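Local structure of acetyltransferase, GNAT family (2PC1) at residues A[104-117]-A[133-147]. The protein probably transfers an acyl group, most likely acetyl from acetyl-CoA, to an acceptor that is not known, as a member of the GNAT family. Numbering follows the deposited sequence.
Sequences WLHDNHRYLTFHRI and LQGLIEGHKGPDFRC. With SO4 (sulfate ion), chain B.
Leu-112 and Arg-146 join two parallel strands, 111-115 and 144-147. Leu-112 N donates to Asp-144 O (2.9 Å), and Leu-112 O accepts from Arg-146 N (2.7 Å). Phe-114 N continues the pairing to Arg-146 O (3.2 Å). Helix 133-139 runs back roughly antiparallel to strand 111-115, 11.2 Å away between axes.

On one face, the extended Arg-146 side chain runs between Tyr-111 and Trp-104. Its guanidinium lies flat on the Tyr-111 ring, planes 14° apart. Arg-146 NH1 sits over the indole face, 3.3 Å from Trp-104 CD2, and the guanidinium makes a cation-pi contact with the five-membered ring. Asp-144 grips the guanidinium side-on in a salt bridge, which fixes its rotation: Arg-146 NE donates to OD1, and NH2 to Asp-144 OD2 at 2.8 Å. Asp-144 OD1 also accepts from Gln-181, on the next strand. Arg-146 NH1 donates to a water.

On the other face, Leu-112 CD1 packs on Phe-145 CE2 (3.5 Å) and His-140 CB. Phe-114 has CG anti to its carbonyl carbon (chi1 -61°), which sends the ring toward the helix. There Phe-114 CZ meets Leu-136 CB (3.8 Å), and Ile-137 CG1 lies at the ring edge.

Strand 111-119, helix 127-139 and strand 144-149 form a beta-alpha-beta crossover, its strands adjacent in the central GNAT sheet.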
ATOM      1  N   TRP A 104      18.697  -0.176  -4.215  1.00 10.54           N
ATOM      2  CA  TRP A 104      18.008  -1.049  -3.274  1.00 10.70           C
ATOM      3  C   TRP A 104      19.008  -1.642  -2.288  1.00 13.38           C
ATOM      4  O   TRP A 104      20.239  -1.651  -2.529  1.00 14.35           O
ATOM      5  CB  TRP A 104      17.280  -2.148  -4.026  1.00 10.53           C
ATOM      6  CG  TRP A 104      16.159  -1.679  -4.886  1.00 10.61           C
ATOM      7  CD1 TRP A 104      16.124  -1.603  -6.260  1.00 11.20           C
ATOM      8  CD2 TRP A 104      14.905  -1.202  -4.437  1.00  9.94           C
ATOM      9  NE1 TRP A 104      14.920  -1.127  -6.676  1.00 12.01           N
ATOM     10  CE2 TRP A 104      14.147  -0.850  -5.577  1.00 10.82           C
ATOM     11  CE3 TRP A 104      14.330  -1.043  -3.171  1.00 11.85           C
ATOM     12  CZ2 TRP A 104      12.847  -0.363  -5.486  1.00  9.48           C
ATOM     13  CZ3 TRP A 104      13.050  -0.573  -3.091  1.00 10.73           C
ATOM     14  CH2 TRP A 104      12.319  -0.239  -4.250  1.00  9.05           C
ATOM     15  N   LEU A 105      18.508  -2.131  -1.158  1.00 12.67           N
ATOM     16  CA  LEU A 105      19.359  -2.737  -0.158  1.00 12.03           C
ATOM     17  C   LEU A 105      20.030  -3.976  -0.718  1.00 12.30           C
ATOM     18  O   LEU A 105      21.142  -4.303  -0.320  1.00 12.71           O
ATOM     19  CB  LEU A 105      18.543  -3.094   1.074  1.00 11.45           C
ATOM     20  CG  LEU A 105      17.835  -1.935   1.757  1.00 12.67           C
ATOM     21  CD1 LEU A 105      17.040  -2.471   2.925  1.00 15.36           C
ATOM     22  CD2 LEU A 105      18.810  -0.890   2.213  1.00 14.33           C
ATOM     23  N   HIS A 106      19.311  -4.694  -1.576  1.00 14.28           N
ATOM     24  CA  HIS A 106      19.850  -5.782  -2.406  1.00 14.73           C
ATOM     25  C   HIS A 106      18.951  -5.917  -3.622  1.00 16.31           C
ATOM     26  O   HIS A 106      17.793  -5.484  -3.578  1.00 16.53           O
ATOM     27  CB  HIS A 106      20.048  -7.138  -1.652  1.00 13.66           C
ATOM     28  CG  HIS A 106      18.776  -7.844  -1.259  1.00 15.83           C
ATOM     29  ND1 HIS A 106      17.875  -8.351  -2.177  1.00 25.94           N
ATOM     30  CD2 HIS A 106      18.281  -8.173  -0.041  1.00 22.88           C
ATOM     31  CE1 HIS A 106      16.866  -8.924  -1.537  1.00 21.94           C
ATOM     32  NE2 HIS A 106      17.085  -8.819  -0.240  1.00 18.37           N
ATOM     33  N   ASP A 107      19.445  -6.609  -4.659  1.00 18.89           N
ATOM     34  CA  ASP A 107      18.782  -6.590  -5.963  0.50 21.00           C
ATOM     35  C   ASP A 107      18.047  -7.883  -6.308  1.00 20.06           C
ATOM     36  O   ASP A 107      17.905  -8.230  -7.473  1.00 21.39           O
ATOM     37  CB  ASP A 107      19.791  -6.248  -7.066  0.50 22.66           C
ATOM     38  CG  ASP A 107      19.123  -5.682  -8.316  0.50 25.53           C
ATOM     39  OD1 ASP A 107      17.961  -5.217  -8.219  0.50 26.45           O
ATOM     40  OD2 ASP A 107      19.755  -5.701  -9.392  0.50 28.97           O
ATOM     41  N   ASN A 108      17.545  -8.591  -5.303  1.00 18.78           N
ATOM     42  CA  ASN A 108      16.756  -9.778  -5.608  1.00 18.17           C
ATOM     43  C   ASN A 108      15.563  -9.406  -6.507  1.00 16.74           C
ATOM     44  O   ASN A 108      14.992  -8.320  -6.421  1.00 15.20           O
ATOM     45  CB  ASN A 108      16.297 -10.512  -4.350  1.00 23.93           C
ATOM     46  CG  ASN A 108      15.867 -11.956  -4.629  1.00 26.21           C
ATOM     47  OD1 ASN A 108      14.756 -12.216  -5.087  1.00 33.78           O
ATOM     48  ND2 ASN A 108      16.763 -12.903  -4.364  1.00 30.28           N
ATOM     49  N   HIS A 109      15.238 -10.308  -7.409  1.00 13.34           N
ATOM     50  CA  HIS A 109      14.194 -10.104  -8.396  1.00 11.37           C
ATOM     51  C   HIS A 109      12.798 -10.224  -7.803  1.00 12.52           C
ATOM     52  O   HIS A 109      11.875  -9.576  -8.259  1.00 11.86           O
ATOM     53  CB  HIS A 109      14.357 -11.177  -9.477  1.00 12.64           C
ATOM     54  CG  HIS A 109      13.432 -11.029 -10.636  1.00 11.22           C
ATOM     55  ND1 HIS A 109      13.747 -10.257 -11.733  1.00 16.09           N
ATOM     56  CD2 HIS A 109      12.197 -11.525 -10.864  1.00 12.40           C
ATOM     57  CE1 HIS A 109      12.751 -10.308 -12.597  1.00 14.02           C
ATOM     58  NE2 HIS A 109      11.796 -11.067 -12.095  1.00 16.12           N
ATOM     59  N   ARG A 110      12.624 -11.065  -6.799  1.00 12.62           N
ATOM     60  CA  ARG A 110      11.289 -11.397  -6.310  1.00 11.69           C
ATOM     61  C   ARG A 110      11.113 -10.828  -4.929  1.00 12.68           C
ATOM     62  O   ARG A 110      11.953 -11.034  -4.059  1.00 14.28           O
ATOM     63  CB  ARG A 110      11.123 -12.900  -6.230  1.00 10.70           C
ATOM     64  CG  ARG A 110       9.827 -13.336  -5.633  1.00 12.97           C
ATOM     65  CD  ARG A 110       9.785 -14.822  -5.455  1.00 13.91           C
ATOM     66  NE  ARG A 110       8.470 -15.224  -5.015  1.00 15.44           N
ATOM     67  CZ  ARG A 110       8.118 -16.480  -4.799  1.00 17.03           C
ATOM     68  NH1 ARG A 110       8.992 -17.453  -4.999  1.00 17.63           N
ATOM     69  NH2 ARG A 110       6.901 -16.757  -4.400  1.00 16.76           N
ATOM     70  N   TYR A 111      10.047 -10.073  -4.734  1.00 10.06           N
ATOM     71  CA  TYR A 111       9.771  -9.435  -3.435  1.00 11.37           C
ATOM     72  C   TYR A 111       8.278  -9.197  -3.308  1.00 11.44           C
ATOM     73  O   TYR A 111       7.544  -9.448  -4.229  1.00 11.06           O
ATOM     74  CB  TYR A 111      10.610  -8.140  -3.278  1.00 10.23           C
ATOM     75  CG  TYR A 111      10.676  -7.323  -4.536  1.00  9.55           C
ATOM     76  CD1 TYR A 111       9.623  -6.512  -4.920  1.00  9.18           C
ATOM     77  CD2 TYR A 111      11.791  -7.368  -5.361  1.00  9.79           C
ATOM     78  CE1 TYR A 111       9.665  -5.808  -6.117  1.00  9.80           C
ATOM     79  CE2 TYR A 111      11.832  -6.689  -6.539  1.00  9.96           C
ATOM     80  CZ  TYR A 111      10.776  -5.875  -6.892  1.00 10.60           C
ATOM     81  OH  TYR A 111      10.820  -5.184  -8.085  1.00 10.58           O
ATOM     82  N   LEU A 112       7.858  -8.730  -2.153  1.00  9.85           N
ATOM     83  CA  LEU A 112       6.461  -8.322  -1.931  1.00  9.88           C
ATOM     84  C   LEU A 112       6.362  -6.836  -2.047  1.00 11.29           C
ATOM     85  O   LEU A 112       7.145  -6.121  -1.434  1.00 12.54           O
ATOM     86  CB  LEU A 112       5.998  -8.775  -0.545  1.00 11.91           C
ATOM     87  CG  LEU A 112       5.812 -10.269  -0.407  1.00 13.02           C
ATOM     88  CD1 LEU A 112       5.655 -10.639   1.054  1.00 16.82           C
ATOM     89  CD2 LEU A 112       4.592 -10.744  -1.183  1.00 16.65           C
ATOM     90  N   THR A 113       5.413  -6.366  -2.821  1.00  9.96           N
ATOM     91  CA  THR A 113       5.188  -4.948  -2.962  0.50  9.72           C
ATOM     92  C   THR A 113       3.765  -4.617  -2.527  1.00 11.52           C
ATOM     93  O   THR A 113       2.839  -5.369  -2.815  1.00 11.72           O
ATOM     94  CB  THR A 113       5.418  -4.474  -4.432  0.50 11.00           C
ATOM     95  OG1 THR A 113       6.682  -4.977  -4.907  0.50  7.11           O
ATOM     96  CG2 THR A 113       5.411  -2.953  -4.512  0.50  7.68           C
ATOM     97  N   PHE A 114       3.603  -3.505  -1.836  1.00 10.22           N
ATOM     98  CA  PHE A 114       2.290  -3.007  -1.480  1.00 11.30           C
ATOM     99  C   PHE A 114       1.959  -1.837  -2.365  1.00 12.22           C
ATOM    100  O   PHE A 114       2.767  -0.936  -2.491  1.00 13.71           O
ATOM    101  CB  PHE A 114       2.229  -2.521  -0.016  1.00 11.29           C
ATOM    102  CG  PHE A 114       2.516  -3.569   1.039  1.00 10.77           C
ATOM    103  CD1 PHE A 114       2.566  -4.927   0.788  1.00 10.48           C
ATOM    104  CD2 PHE A 114       2.775  -3.142   2.345  1.00 12.43           C
ATOM    105  CE1 PHE A 114       2.844  -5.824   1.808  1.00 11.10           C
ATOM    106  CE2 PHE A 114       3.044  -4.045   3.364  1.00 13.25           C
ATOM    107  CZ  PHE A 114       3.080  -5.368   3.106  1.00 10.85           C
ATOM    108  N   HIS A 115       0.758  -1.838  -2.940  1.00 12.05           N
ATOM    109  CA  HIS A 115       0.257  -0.748  -3.763  1.00 12.88           C
ATOM    110  C   HIS A 115      -1.142  -0.387  -3.294  1.00 12.98           C
ATOM    111  O   HIS A 115      -1.792  -1.159  -2.578  1.00 11.83           O
ATOM    112  CB  HIS A 115       0.115  -1.184  -5.230  1.00 14.85           C
ATOM    113  CG  HIS A 115       1.365  -1.708  -5.871  1.00 18.95           C
ATOM    114  ND1 HIS A 115       2.314  -0.886  -6.422  1.00 29.92           N
ATOM    115  CD2 HIS A 115       1.764  -2.977  -6.127  1.00 28.65           C
ATOM    116  CE1 HIS A 115       3.265  -1.626  -6.968  1.00 19.62           C
ATOM    117  NE2 HIS A 115       2.960  -2.900  -6.794  1.00 29.01           N
ATOM    118  N   ARG A 116      -1.624   0.766  -3.732  1.00 12.31           N
ATOM    119  CA  ARG A 116      -3.033   1.124  -3.589  1.00 11.83           C
ATOM    120  C   ARG A 116      -3.477   1.089  -2.136  1.00 12.18           C
ATOM    121  O   ARG A 116      -4.568   0.624  -1.801  1.00 14.39           O
ATOM    122  CB  ARG A 116      -3.916   0.271  -4.501  1.00 12.24           C
ATOM    123  CG  ARG A 116      -3.668   0.617  -5.947  1.00 14.32           C
ATOM    124  CD  ARG A 116      -4.417  -0.266  -6.927  1.00 13.86           C
ATOM    125  NE  ARG A 116      -3.910  -1.640  -7.025  1.00 12.53           N
ATOM    126  CZ  ARG A 116      -2.804  -1.979  -7.669  1.00 14.81           C
ATOM    127  NH1 ARG A 116      -2.018  -1.056  -8.193  1.00 15.07           N
ATOM    128  NH2 ARG A 116      -2.469  -3.260  -7.763  1.00 13.73           N
ATOM    129  N   ILE A 117      -2.627   1.580  -1.251  1.00 12.32           N
ATOM    130  CA  ILE A 117      -2.918   1.588   0.154  1.00 12.15           C
ATOM    131  C   ILE A 117      -3.901   2.703   0.466  1.00 13.42           C
ATOM    132  O   ILE A 117      -3.649   3.866   0.187  1.00 13.73           O
ATOM    133  CB  ILE A 117      -1.644   1.764   0.989  1.00 12.66           C
ATOM    134  CG1 ILE A 117      -0.679   0.599   0.746  1.00 13.63           C
ATOM    135  CG2 ILE A 117      -1.998   1.844   2.485  1.00 14.08           C
ATOM    136  CD1 ILE A 117       0.711   0.849   1.251  1.00 14.38           C
ATOM    137  N   LEU A 133      -0.589  -2.513   7.972  1.00 12.19           N
ATOM    138  CA  LEU A 133       0.604  -2.865   7.254  1.00 12.91           C
ATOM    139  C   LEU A 133       1.550  -3.757   8.053  1.00 11.43           C
ATOM    140  O   LEU A 133       2.122  -4.706   7.511  1.00 11.17           O
ATOM    141  CB  LEU A 133       1.291  -1.584   6.754  1.00 12.47           C
ATOM    142  CG  LEU A 133       0.408  -0.724   5.835  1.00 14.34           C
ATOM    143  CD1 LEU A 133       1.145   0.530   5.445  1.00 18.29           C
ATOM    144  CD2 LEU A 133      -0.022  -1.457   4.605  1.00 16.51           C
ATOM    145  N   GLN A 134       1.682  -3.505   9.358  1.00 10.78           N
ATOM    146  CA  GLN A 134       2.456  -4.372  10.222  0.50 12.03           C
ATOM    147  C   GLN A 134       1.870  -5.785  10.196  1.00 11.41           C
ATOM    148  O   GLN A 134       2.596  -6.782  10.131  1.00 12.71           O
ATOM    149  CB  GLN A 134       2.504  -3.824  11.650  0.50 13.29           C
ATOM    150  CG  GLN A 134       3.521  -4.543  12.512  0.50 16.68           C
ATOM    151  CD  GLN A 134       3.713  -3.934  13.897  0.50 14.14           C
ATOM    152  OE1 GLN A 134       3.145  -2.892  14.237  0.50 21.18           O
ATOM    153  NE2 GLN A 134       4.521  -4.610  14.713  0.50 24.23           N
ATOM    154  N   GLY A 135       0.541  -5.878  10.247  1.00 11.62           N
ATOM    155  CA  GLY A 135      -0.150  -7.187  10.170  1.00 11.93           C
ATOM    156  C   GLY A 135       0.103  -7.926   8.856  1.00 11.41           C
ATOM    157  O   GLY A 135       0.371  -9.123   8.852  1.00 12.44           O
ATOM    158  N   LEU A 136       0.083  -7.196   7.732  1.00 11.96           N
ATOM    159  CA  LEU A 136       0.448  -7.796   6.434  1.00 11.80           C
ATOM    160  C   LEU A 136       1.887  -8.283   6.428  1.00 11.45           C
ATOM    161  O   LEU A 136       2.176  -9.357   5.921  1.00 12.50           O
ATOM    162  CB  LEU A 136       0.278  -6.798   5.293  1.00 11.84           C
ATOM    163  CG  LEU A 136      -1.162  -6.427   4.969  1.00 13.34           C
ATOM    164  CD1 LEU A 136      -1.164  -5.310   3.933  1.00 14.11           C
ATOM    165  CD2 LEU A 136      -1.955  -7.641   4.468  1.00 12.86           C
ATOM    166  N   ILE A 137       2.788  -7.500   7.004  1.00 11.55           N
ATOM    167  CA  ILE A 137       4.203  -7.903   7.061  1.00 13.06           C
ATOM    168  C   ILE A 137       4.355  -9.135   7.946  1.00 13.23           C
ATOM    169  O   ILE A 137       5.043 -10.070   7.594  1.00 16.30           O
ATOM    170  CB  ILE A 137       5.073  -6.748   7.578  1.00 12.62           C
ATOM    171  CG1 ILE A 137       5.089  -5.620   6.549  1.00 14.66           C
ATOM    172  CG2 ILE A 137       6.504  -7.239   7.862  1.00 13.90           C
ATOM    173  CD1 ILE A 137       5.539  -4.292   7.072  1.00 14.18           C
ATOM    174  N   GLU A 138       3.699  -9.142   9.094  1.00 14.50           N
ATOM    175  CA  GLU A 138       3.790 -10.312   9.990  1.00 14.77           C
ATOM    176  C   GLU A 138       3.228 -11.558   9.331  1.00 16.98           C
ATOM    177  O   GLU A 138       3.787 -12.644   9.489  1.00 17.05           O
ATOM    178  CB  GLU A 138       3.063 -10.032  11.284  1.00 17.67           C
ATOM    179  CG  GLU A 138       3.604  -8.827  12.051  1.00 26.14           C
ATOM    180  CD  GLU A 138       4.600  -9.160  13.116  1.00 36.51           C
ATOM    181  OE1 GLU A 138       5.075 -10.320  13.159  1.00 43.43           O
ATOM    182  OE2 GLU A 138       4.898  -8.243  13.916  1.00 39.36           O
ATOM    183  N   GLY A 139       2.155 -11.383   8.561  1.00 15.48           N
ATOM    184  CA  GLY A 139       1.452 -12.489   7.925  1.00 15.29           C
ATOM    185  C   GLY A 139       2.086 -13.074   6.682  1.00 16.67           C
ATOM    186  O   GLY A 139       1.641 -14.097   6.181  1.00 20.16           O
ATOM    187  N   HIS A 140       3.130 -12.437   6.154  1.00 13.87           N
ATOM    188  CA  HIS A 140       3.785 -12.918   4.951  1.00 13.67           C
ATOM    189  C   HIS A 140       5.226 -13.265   5.267  1.00 13.97           C
ATOM    190  O   HIS A 140       5.876 -12.583   6.059  1.00 15.74           O
ATOM    191  CB  HIS A 140       3.766 -11.846   3.869  1.00 13.27           C
ATOM    192  CG  HIS A 140       2.438 -11.693   3.205  1.00 14.60           C
ATOM    193  ND1 HIS A 140       1.428 -10.923   3.736  1.00 15.50           N
ATOM    194  CD2 HIS A 140       1.953 -12.217   2.054  1.00 13.52           C
ATOM    195  CE1 HIS A 140       0.380 -10.967   2.925  1.00 16.21           C
ATOM    196  NE2 HIS A 140       0.675 -11.743   1.895  1.00 14.72           N
ATOM    197  N   LYS A 141       5.742 -14.316   4.638  1.00 15.68           N
ATOM    198  CA  LYS A 141       7.121 -14.712   4.878  1.00 15.10           C
ATOM    199  C   LYS A 141       8.087 -13.644   4.386  1.00 15.45           C
ATOM    200  O   LYS A 141       9.056 -13.330   5.068  1.00 15.37           O
ATOM    201  CB  LYS A 141       7.466 -16.039   4.199  1.00 17.17           C
ATOM    202  CG  LYS A 141       8.906 -16.482   4.434  1.00 20.23           C
ATOM    203  N   GLY A 142       7.824 -13.101   3.206  1.00 15.26           N
ATOM    204  CA  GLY A 142       8.762 -12.159   2.601  1.00 13.43           C
ATOM    205  C   GLY A 142      10.064 -12.891   2.351  1.00 13.78           C
ATOM    206  O   GLY A 142      10.052 -13.962   1.711  1.00 15.67           O
ATOM    207  N   PRO A 143      11.190 -12.396   2.888  1.00 12.81           N
ATOM    208  CA  PRO A 143      11.345 -11.312   3.852  1.00 12.49           C
ATOM    209  C   PRO A 143      11.525  -9.913   3.264  1.00 11.94           C
ATOM    210  O   PRO A 143      11.727  -8.985   4.017  1.00 12.60           O
ATOM    211  CB  PRO A 143      12.612 -11.726   4.599  1.00 13.79           C
ATOM    212  CG  PRO A 143      13.447 -12.375   3.535  1.00 13.87           C
ATOM    213  CD  PRO A 143      12.478 -13.094   2.652  1.00 15.51           C
ATOM    214  N   ASP A 144      11.439  -9.775   1.943  1.00 11.45           N
ATOM    215  CA  ASP A 144      11.742  -8.520   1.252  1.00 10.29           C
ATOM    216  C   ASP A 144      10.434  -7.845   0.891  1.00 10.20           C
ATOM    217  O   ASP A 144       9.644  -8.351   0.102  1.00 10.31           O
ATOM    218  CB  ASP A 144      12.577  -8.869   0.018  1.00 10.43           C
ATOM    219  CG  ASP A 144      13.076  -7.708  -0.758  1.00 12.48           C
ATOM    220  OD1 ASP A 144      12.709  -6.553  -0.499  1.00 11.57           O
ATOM    221  OD2 ASP A 144      13.875  -7.944  -1.689  1.00 13.05           O
ATOM    222  N   PHE A 145      10.209  -6.689   1.504  1.00  9.26           N
ATOM    223  CA  PHE A 145       9.010  -5.889   1.322  1.00  8.50           C
ATOM    224  C   PHE A 145       9.386  -4.550   0.726  1.00 10.07           C
ATOM    225  O   PHE A 145      10.297  -3.887   1.213  1.00  9.77           O
ATOM    226  CB  PHE A 145       8.323  -5.654   2.674  1.00 10.31           C
ATOM    227  CG  PHE A 145       7.761  -6.906   3.273  1.00 10.70           C
ATOM    228  CD1 PHE A 145       8.566  -7.770   4.002  1.00 10.53           C
ATOM    229  CD2 PHE A 145       6.427  -7.234   3.113  1.00 10.52           C
ATOM    230  CE1 PHE A 145       8.056  -8.923   4.569  1.00 10.53           C
ATOM    231  CE2 PHE A 145       5.921  -8.375   3.691  1.00 11.33           C
ATOM    232  CZ  PHE A 145       6.738  -9.219   4.382  1.00 12.29           C
ATOM    233  N   ARG A 146       8.684  -4.144  -0.318  1.00  9.82           N
ATOM    234  CA  ARG A 146       8.963  -2.864  -0.964  1.00  9.81           C
ATOM    235  C   ARG A 146       7.690  -2.044  -1.138  1.00 10.58           C
ATOM    236  O   ARG A 146       6.580  -2.559  -1.149  1.00 10.37           O
ATOM    237  CB  ARG A 146       9.633  -3.109  -2.283  1.00  9.82           C
ATOM    238  CG  ARG A 146      10.917  -3.915  -2.088  1.00  9.62           C
ATOM    239  CD  ARG A 146      11.792  -3.956  -3.322  1.00 12.75           C
ATOM    240  NE  ARG A 146      12.850  -4.943  -3.096  1.00 12.01           N
ATOM    241  CZ  ARG A 146      13.885  -5.133  -3.905  1.00 14.55           C
ATOM    242  NH1 ARG A 146      14.059  -4.346  -4.957  1.00 16.02           N
ATOM    243  NH2 ARG A 146      14.708  -6.132  -3.679  1.00 13.38           N
ATOM    244  N   CYS A 147       7.845  -0.755  -1.290  1.00  9.92           N
ATOM    245  CA  CYS A 147       6.716   0.171  -1.442  1.00 10.76           C
ATOM    246  C   CYS A 147       7.263   1.419  -2.057  1.00 12.53           C
ATOM    247  O   CYS A 147       8.450   1.730  -1.894  1.00 14.27           O
ATOM    248  CB  CYS A 147       6.102   0.485  -0.089  1.00 12.14           C
ATOM    249  SG  CYS A 147       4.465   1.261  -0.170  1.00 15.03           S
TER
HETATM  250  S   SO4 B 183      -0.115   3.555  -5.773  1.00 21.48           S
HETATM  251  O1  SO4 B 183      -1.421   3.192  -5.280  1.00 33.82           O
HETATM  252  O2  SO4 B 183       0.885   3.124  -4.802  1.00 46.73           O
HETATM  253  O3  SO4 B 183       0.162   2.952  -7.062  1.00 37.05           O
HETATM  254  O4  SO4 B 183      -0.073   5.011  -5.876  1.00 25.08           O
HETATM  255  O   HOH W   1      15.499  -5.604  -7.140  1.00 20.99           O
HETATM  256  O   HOH W   2      13.871 -10.595  -2.372  1.00 25.32           O